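Local structure of CPXV018 protein (Cowpox virus, 4PDC) at residues F6-T20 / Y55-R68. The protein probably acts as a secreted viral decoy with an MHC class I-like fold that binds the immune receptor NKG2D. The protein carries 2 engineered substitutions. Residues are numbered along the deposited sequence; the frame is centred on the assembly and turned at random.
Sequences FNFNLEINGSDTHST and YKNVFSEFFSLFRR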
loop_
_atom_site.group_PDB
_atom_site.type_symbol
_atom_site.label_atom_id
_atom_site.label_comp_id
_atom_site.label_asym_id
_atom_site.label_seq_id
_atom_site.Cartn_x
_atom_site.Cartn_y
_atom_site.Cartn_z
ATOM N N PHE E 6 1.328 -2.891 -17.567
ATOM C CA PHE E 6 1.779 -4.179 -17.058
ATOM C C PHE E 6 0.915 -5.277 -17.661
ATOM O O PHE E 6 -0.304 -5.241 -17.525
ATOM C CB PHE E 6 1.686 -4.227 -15.533
ATOM C CG PHE E 6 2.559 -3.228 -14.837
ATOM C CD1 PHE E 6 2.158 -1.912 -14.703
ATOM C CD2 PHE E 6 3.773 -3.611 -14.300
ATOM C CE1 PHE E 6 2.957 -0.993 -14.058
ATOM C CE2 PHE E 6 4.576 -2.697 -13.651
ATOM C CZ PHE E 6 4.168 -1.387 -13.530
ATOM N N ASN E 7 1.542 -6.241 -18.327
ATOM C CA ASN E 7 0.815 -7.362 -18.918
ATOM C C ASN E 7 1.194 -8.681 -18.247
ATOM O O ASN E 7 2.271 -9.224 -18.489
ATOM C CB ASN E 7 1.078 -7.443 -20.423
ATOM C CG ASN E 7 0.131 -8.402 -21.128
ATOM O OD1 ASN E 7 0.536 -9.465 -21.596
ATOM N ND2 ASN E 7 -1.144 -8.034 -21.188
ATOM N N PHE E 8 0.304 -9.172 -17.390
ATOM C CA PHE E 8 0.510 -10.428 -16.683
ATOM C C PHE E 8 -0.089 -11.576 -17.471
ATOM O O PHE E 8 -1.249 -11.512 -17.868
ATOM C CB PHE E 8 -0.124 -10.379 -15.295
ATOM C CG PHE E 8 0.434 -9.316 -14.411
ATOM C CD1 PHE E 8 -0.013 -8.007 -14.514
ATOM C CD2 PHE E 8 1.393 -9.620 -13.462
ATOM C CE1 PHE E 8 0.499 -7.021 -13.693
ATOM C CE2 PHE E 8 1.911 -8.635 -12.637
ATOM C CZ PHE E 8 1.462 -7.335 -12.754
ATOM N N ASN E 9 0.696 -12.625 -17.688
ATOM C CA ASN E 9 0.200 -13.812 -18.375
ATOM C C ASN E 9 0.548 -15.089 -17.626
ATOM O O ASN E 9 1.698 -15.298 -17.232
ATOM C CB ASN E 9 0.758 -13.885 -19.794
ATOM C CG ASN E 9 0.179 -15.040 -20.583
ATOM O OD1 ASN E 9 -1.022 -15.088 -20.839
ATOM N ND2 ASN E 9 1.032 -15.976 -20.977
ATOM N N LEU E 10 -0.466 -15.926 -17.424
ATOM C CA LEU E 10 -0.284 -17.261 -16.877
ATOM C C LEU E 10 -0.822 -18.271 -17.882
ATOM O O LEU E 10 -2.029 -18.344 -18.110
ATOM C CB LEU E 10 -0.995 -17.407 -15.527
ATOM C CG LEU E 10 -0.895 -18.785 -14.866
ATOM C CD1 LEU E 10 0.545 -19.142 -14.554
ATOM C CD2 LEU E 10 -1.735 -18.838 -13.598
ATOM N N GLU E 11 0.082 -19.030 -18.495
ATOM C CA GLU E 11 -0.291 -20.022 -19.501
ATOM C C GLU E 11 -0.134 -21.433 -18.952
ATOM O O GLU E 11 0.972 -21.850 -18.618
ATOM C CB GLU E 11 0.560 -19.858 -20.764
ATOM C CG GLU E 11 0.149 -20.779 -21.915
ATOM C CD GLU E 11 1.031 -20.622 -23.144
ATOM O OE1 GLU E 11 2.266 -20.513 -22.986
ATOM O OE2 GLU E 11 0.489 -20.606 -24.269
ATOM N N ILE E 12 -1.250 -22.151 -18.849
ATOM C CA ILE E 12 -1.245 -23.553 -18.447
ATOM C C ILE E 12 -1.569 -24.427 -19.650
ATOM O O ILE E 12 -2.726 -24.532 -20.055
ATOM C CB ILE E 12 -2.264 -23.842 -17.323
ATOM C CG1 ILE E 12 -2.012 -22.933 -16.120
ATOM C CG2 ILE E 12 -2.200 -25.306 -16.901
ATOM C CD1 ILE E 12 -2.858 -21.683 -16.117
ATOM N N ASN E 13 -0.535 -25.038 -20.220
ATOM C CA ASN E 13 -0.679 -25.936 -21.358
ATOM C C ASN E 13 -0.286 -27.342 -20.935
ATOM O O ASN E 13 0.891 -27.692 -20.926
ATOM C CB ASN E 13 0.184 -25.459 -22.532
ATOM C CG ASN E 13 -0.089 -26.228 -23.815
ATOM O OD1 ASN E 13 -0.479 -27.396 -23.791
ATOM N ND2 ASN E 13 0.120 -25.568 -24.952
ATOM N N GLY E 14 -1.276 -28.148 -20.573
ATOM C CA GLY E 14 -1.010 -29.490 -20.099
ATOM C C GLY E 14 -0.266 -29.462 -18.778
ATOM O O GLY E 14 -0.744 -28.878 -17.805
ATOM N N SER E 15 0.918 -30.069 -18.755
ATOM C CA SER E 15 1.644 -30.294 -17.506
ATOM C C SER E 15 2.618 -29.174 -17.135
ATOM O O SER E 15 3.010 -29.060 -15.974
ATOM C CB SER E 15 2.408 -31.618 -17.583
ATOM O OG SER E 15 3.328 -31.614 -18.662
ATOM N N ASP E 16 3.014 -28.354 -18.105
ATOM C CA ASP E 16 3.916 -27.241 -17.817
ATOM C C ASP E 16 3.157 -25.916 -17.815
ATOM O O ASP E 16 2.157 -25.752 -18.518
ATOM C CB ASP E 16 5.081 -27.202 -18.818
ATOM C CG ASP E 16 4.628 -26.984 -20.244
ATOM O OD1 ASP E 16 3.519 -27.432 -20.589
ATOM O OD2 ASP E 16 5.388 -26.371 -21.025
ATOM N N THR E 17 3.634 -24.984 -16.996
ATOM C CA THR E 17 3.011 -23.677 -16.854
ATOM C C THR E 17 4.054 -22.582 -17.025
ATOM O O THR E 17 5.223 -22.764 -16.670
ATOM C CB THR E 17 2.323 -23.523 -15.487
ATOM O OG1 THR E 17 3.284 -23.692 -14.440
ATOM C CG2 THR E 17 1.223 -24.555 -15.325
ATOM N N HIS E 18 3.627 -21.448 -17.574
ATOM C CA HIS E 18 4.520 -20.315 -17.793
ATOM C C HIS E 18 3.924 -19.039 -17.215
ATOM O O HIS E 18 2.795 -18.669 -17.531
ATOM C CB HIS E 18 4.803 -20.135 -19.285
ATOM C CG HIS E 18 5.415 -21.340 -19.931
ATOM N ND1 HIS E 18 4.664 -22.397 -20.398
ATOM C CD2 HIS E 18 6.708 -21.658 -20.179
ATOM C CE1 HIS E 18 5.467 -23.313 -20.910
ATOM N NE2 HIS E 18 6.712 -22.889 -20.789
ATOM N N SER E 19 4.693 -18.382 -16.356
ATOM C CA SER E 19 4.298 -17.111 -15.769
ATOM C C SER E 19 5.201 -16.022 -16.316
ATOM O O SER E 19 6.422 -16.129 -16.219
ATOM C CB SER E 19 4.390 -17.162 -14.246
ATOM O OG SER E 19 3.776 -18.335 -13.745
ATOM N N THR E 20 4.607 -14.985 -16.901
ATOM C CA THR E 20 5.388 -13.891 -17.462
ATOM C C THR E 20 4.733 -12.539 -17.202
ATOM O O THR E 20 3.511 -12.435 -17.101
ATOM C CB THR E 20 5.591 -14.068 -18.982
ATOM O OG1 THR E 20 4.341 -13.905 -19.658
ATOM C CG2 THR E 20 6.155 -15.447 -19.298
ATOM N N TYR E 55 9.441 -4.670 -8.486
ATOM C CA TYR E 55 8.575 -5.415 -9.391
ATOM C C TYR E 55 8.811 -6.918 -9.279
ATOM O O TYR E 55 7.872 -7.705 -9.414
ATOM C CB TYR E 55 8.783 -4.968 -10.842
ATOM C CG TYR E 55 8.307 -3.556 -11.148
ATOM C CD1 TYR E 55 7.234 -2.990 -10.465
ATOM C CD2 TYR E 55 8.934 -2.793 -12.127
ATOM C CE1 TYR E 55 6.804 -1.696 -10.749
ATOM C CE2 TYR E 55 8.512 -1.507 -12.418
ATOM C CZ TYR E 55 7.451 -0.963 -11.725
ATOM O OH TYR E 55 7.046 0.315 -12.015
ATOM N N LYS E 56 10.054 -7.324 -9.048
ATOM C CA LYS E 56 10.348 -8.749 -8.913
ATOM C C LYS E 56 9.510 -9.339 -7.783
ATOM O O LYS E 56 8.968 -10.435 -7.909
ATOM C CB LYS E 56 11.836 -8.990 -8.655
ATOM C CG LYS E 56 12.218 -10.469 -8.627
ATOM C CD LYS E 56 13.717 -10.658 -8.451
ATOM C CE LYS E 56 14.106 -12.128 -8.499
ATOM N NZ LYS E 56 15.584 -12.315 -8.406
ATOM N N ASN E 57 9.383 -8.594 -6.692
ATOM C CA ASN E 57 8.584 -9.040 -5.561
ATOM C C ASN E 57 7.087 -8.997 -5.854
ATOM O O ASN E 57 6.372 -9.959 -5.584
ATOM C CB ASN E 57 8.891 -8.189 -4.327
ATOM C CG ASN E 57 10.241 -8.512 -3.717
ATOM O OD1 ASN E 57 10.675 -9.665 -3.721
ATOM N ND2 ASN E 57 10.913 -7.496 -3.187
ATOM N N VAL E 58 6.615 -7.879 -6.396
ATOM C CA VAL E 58 5.204 -7.739 -6.725
ATOM C C VAL E 58 4.771 -8.782 -7.751
ATOM O O VAL E 58 3.684 -9.344 -7.647
ATOM C CB VAL E 58 4.889 -6.330 -7.268
ATOM C CG1 VAL E 58 3.454 -6.251 -7.781
ATOM C CG2 VAL E 58 5.119 -5.291 -6.187
ATOM N N PHE E 59 5.613 -9.029 -8.748
ATOM C CA PHE E 59 5.261 -9.968 -9.807
ATOM C C PHE E 59 5.240 -11.403 -9.280
ATOM O O PHE E 59 4.298 -12.150 -9.544
ATOM C CB PHE E 59 6.229 -9.842 -10.990
ATOM C CG PHE E 59 6.152 -8.516 -11.710
ATOM C CD1 PHE E 59 5.185 -7.573 -11.378
ATOM C CD2 PHE E 59 7.053 -8.210 -12.720
ATOM C CE1 PHE E 59 5.121 -6.354 -12.038
ATOM C CE2 PHE E 59 6.992 -6.988 -13.385
ATOM C CZ PHE E 59 6.026 -6.064 -13.042
ATOM N N SER E 60 6.268 -11.792 -8.533
ATOM C CA SER E 60 6.329 -13.146 -7.981
ATOM C C SER E 60 5.122 -13.420 -7.086
ATOM O O SER E 60 4.483 -14.471 -7.190
ATOM C CB SER E 60 7.624 -13.356 -7.193
ATOM O OG SER E 60 8.755 -13.221 -8.033
ATOM N N GLU E 61 4.805 -12.461 -6.221
ATOM C CA GLU E 61 3.666 -12.589 -5.320
ATOM C C GLU E 61 2.339 -12.631 -6.081
ATOM O O GLU E 61 1.417 -13.339 -5.683
ATOM C CB GLU E 61 3.655 -11.438 -4.311
ATOM C CG GLU E 61 4.832 -11.446 -3.341
ATOM C CD GLU E 61 4.750 -12.558 -2.309
ATOM O OE1 GLU E 61 3.713 -13.253 -2.250
ATOM O OE2 GLU E 61 5.729 -12.736 -1.550
ATOM N N PHE E 62 2.243 -11.874 -7.173
ATOM C CA PHE E 62 1.036 -11.874 -8.001
ATOM C C PHE E 62 0.655 -13.292 -8.409
ATOM O O PHE E 62 -0.515 -13.676 -8.352
ATOM C CB PHE E 62 1.231 -11.009 -9.253
ATOM C CG PHE E 62 0.059 -11.036 -10.202
ATOM C CD1 PHE E 62 -0.959 -10.106 -10.092
ATOM C CD2 PHE E 62 -0.019 -11.990 -11.208
ATOM C CE1 PHE E 62 -2.041 -10.131 -10.967
ATOM C CE2 PHE E 62 -1.091 -12.015 -12.085
ATOM C CZ PHE E 62 -2.103 -11.088 -11.959
ATOM N N PHE E 63 1.650 -14.074 -8.817
ATOM C CA PHE E 63 1.401 -15.438 -9.264
ATOM C C PHE E 63 1.268 -16.418 -8.102
ATOM O O PHE E 63 0.422 -17.308 -8.132
ATOM C CB PHE E 63 2.516 -15.895 -10.203
ATOM C CG PHE E 63 2.507 -15.192 -11.530
ATOM C CD1 PHE E 63 1.537 -15.485 -12.474
ATOM C CD2 PHE E 63 3.465 -14.239 -11.833
ATOM C CE1 PHE E 63 1.523 -14.842 -13.698
ATOM C CE2 PHE E 63 3.458 -13.594 -13.054
ATOM C CZ PHE E 63 2.483 -13.894 -13.987
ATOM N N SER E 64 2.093 -16.254 -7.074
ATOM C CA SER E 64 2.118 -17.214 -5.975
ATOM C C SER E 64 0.891 -17.064 -5.077
ATOM O O SER E 64 0.556 -17.977 -4.328
ATOM C CB SER E 64 3.401 -17.061 -5.154
ATOM O OG SER E 64 3.439 -15.819 -4.480
ATOM N N LEU E 65 0.222 -15.918 -5.162
ATOM C CA LEU E 65 -1.013 -15.681 -4.418
ATOM C C LEU E 65 -2.245 -16.193 -5.170
ATOM O O LEU E 65 -3.332 -16.290 -4.598
ATOM C CB LEU E 65 -1.186 -14.189 -4.127
ATOM C CG LEU E 65 -0.245 -13.565 -3.096
ATOM C CD1 LEU E 65 -0.347 -12.046 -3.147
ATOM C CD2 LEU E 65 -0.564 -14.075 -1.704
ATOM N N PHE E 66 -2.083 -16.508 -6.452
ATOM C CA PHE E 66 -3.200 -17.010 -7.246
ATOM C C PHE E 66 -3.417 -18.486 -6.944
ATOM O O PHE E 66 -2.544 -19.314 -7.193
ATOM C CB PHE E 66 -2.951 -16.801 -8.741
ATOM C CG PHE E 66 -4.087 -17.267 -9.615
ATOM C CD1 PHE E 66 -5.375 -16.796 -9.411
ATOM C CD2 PHE E 66 -3.865 -18.165 -10.642
ATOM C CE1 PHE E 66 -6.422 -17.221 -10.217
ATOM C CE2 PHE E 66 -4.905 -18.593 -11.451
ATOM C CZ PHE E 66 -6.181 -18.124 -11.236
ATOM N N ARG E 67 -4.587 -18.807 -6.405
ATOM C CA ARG E 67 -4.883 -20.168 -5.980
ATOM C C ARG E 67 -5.505 -20.976 -7.115
ATOM O O ARG E 67 -6.666 -21.378 -7.046
ATOM C CB ARG E 67 -5.806 -20.147 -4.761
ATOM C CG ARG E 67 -5.281 -19.259 -3.643
ATOM C CD ARG E 67 -5.774 -19.700 -2.279
ATOM N NE ARG E 67 -7.187 -19.409 -2.059
ATOM C CZ ARG E 67 -7.647 -18.311 -1.465
ATOM N NH1 ARG E 67 -6.812 -17.376 -1.024
ATOM N NH2 ARG E 67 -8.951 -18.146 -1.308
ATOM N N ARG E 68 -4.712 -21.204 -8.155
ATOM C CA ARG E 68 -5.140 -21.970 -9.318
ATOM C C ARG E 68 -5.568 -23.380 -8.917
ATOM O O ARG E 68 -4.858 -24.054 -8.175
ATOM C CB ARG E 68 -4.002 -22.032 -10.344
ATOM C CG ARG E 68 -4.315 -22.837 -11.595
ATOM C CD ARG E 68 -3.179 -22.763 -12.611
ATOM N NE ARG E 68 -2.179 -23.812 -12.415
ATOM C CZ ARG E 68 -1.095 -23.698 -11.651
ATOM N NH1 ARG E 68 -0.843 -22.575 -10.991
ATOM N NH2 ARG E 68 -0.252 -24.717 -11.548
#
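Helix 55-64 runs across strand 6-13 at 39°, their axes 10.4 Å apart, and brings Phe-59 over Phe-8. Of the strand's inward-facing residues, Phe-6 and Phe-8 meet the helix, Leu-10 reaches both Phe-63 and the following loop, and Ile-12 meets only the loop, at Arg-68. Phe-6 presents its edge to the face of Tyr-55 in a T-shaped pair, ring centroids 5.3 Å apart; tyrosine suits this place because its hydroxyl is hydrogen-bonded to ND1 of His-137 while its ring stays in the apolar layer. Phe-8 is used twice: its edge is turned toward the face of Phe-59 in an offset edge-to-face pair, and one of its faces stacks on Phe-62, with centroids 4.2 Å apart and planes inclined by 28°. With CG anti to the backbone N (chi1 176°), Phe-62 directs its ring toward Phe-8. Phe-63 is clasped between neighbours: Ser-19 CB sits 3.6 Å from its ring centroid in a CH-pi contact, and Phe-62 covers the opposite face. Serine is small enough to let the ring settle close to strand 16-20. Leu-10 CD2 touches Phe-66 CD2 at 3.7 Å, and the ring of Phe-66 also meets Trp-117. At the exposed end, the aliphatic part of Arg-68 slides past Ile-12, with CD 3.7 Å from Ile-12 CD1, and its guanidinium continues toward Thr-17. No hydrogen bond joins the segments; hydrophobic and aromatic contacts hold them together. A helix laid over an aromatic core across an antiparallel sheet, following its first four strands, is consistent with the alpha1 helix of the MHC class I platform.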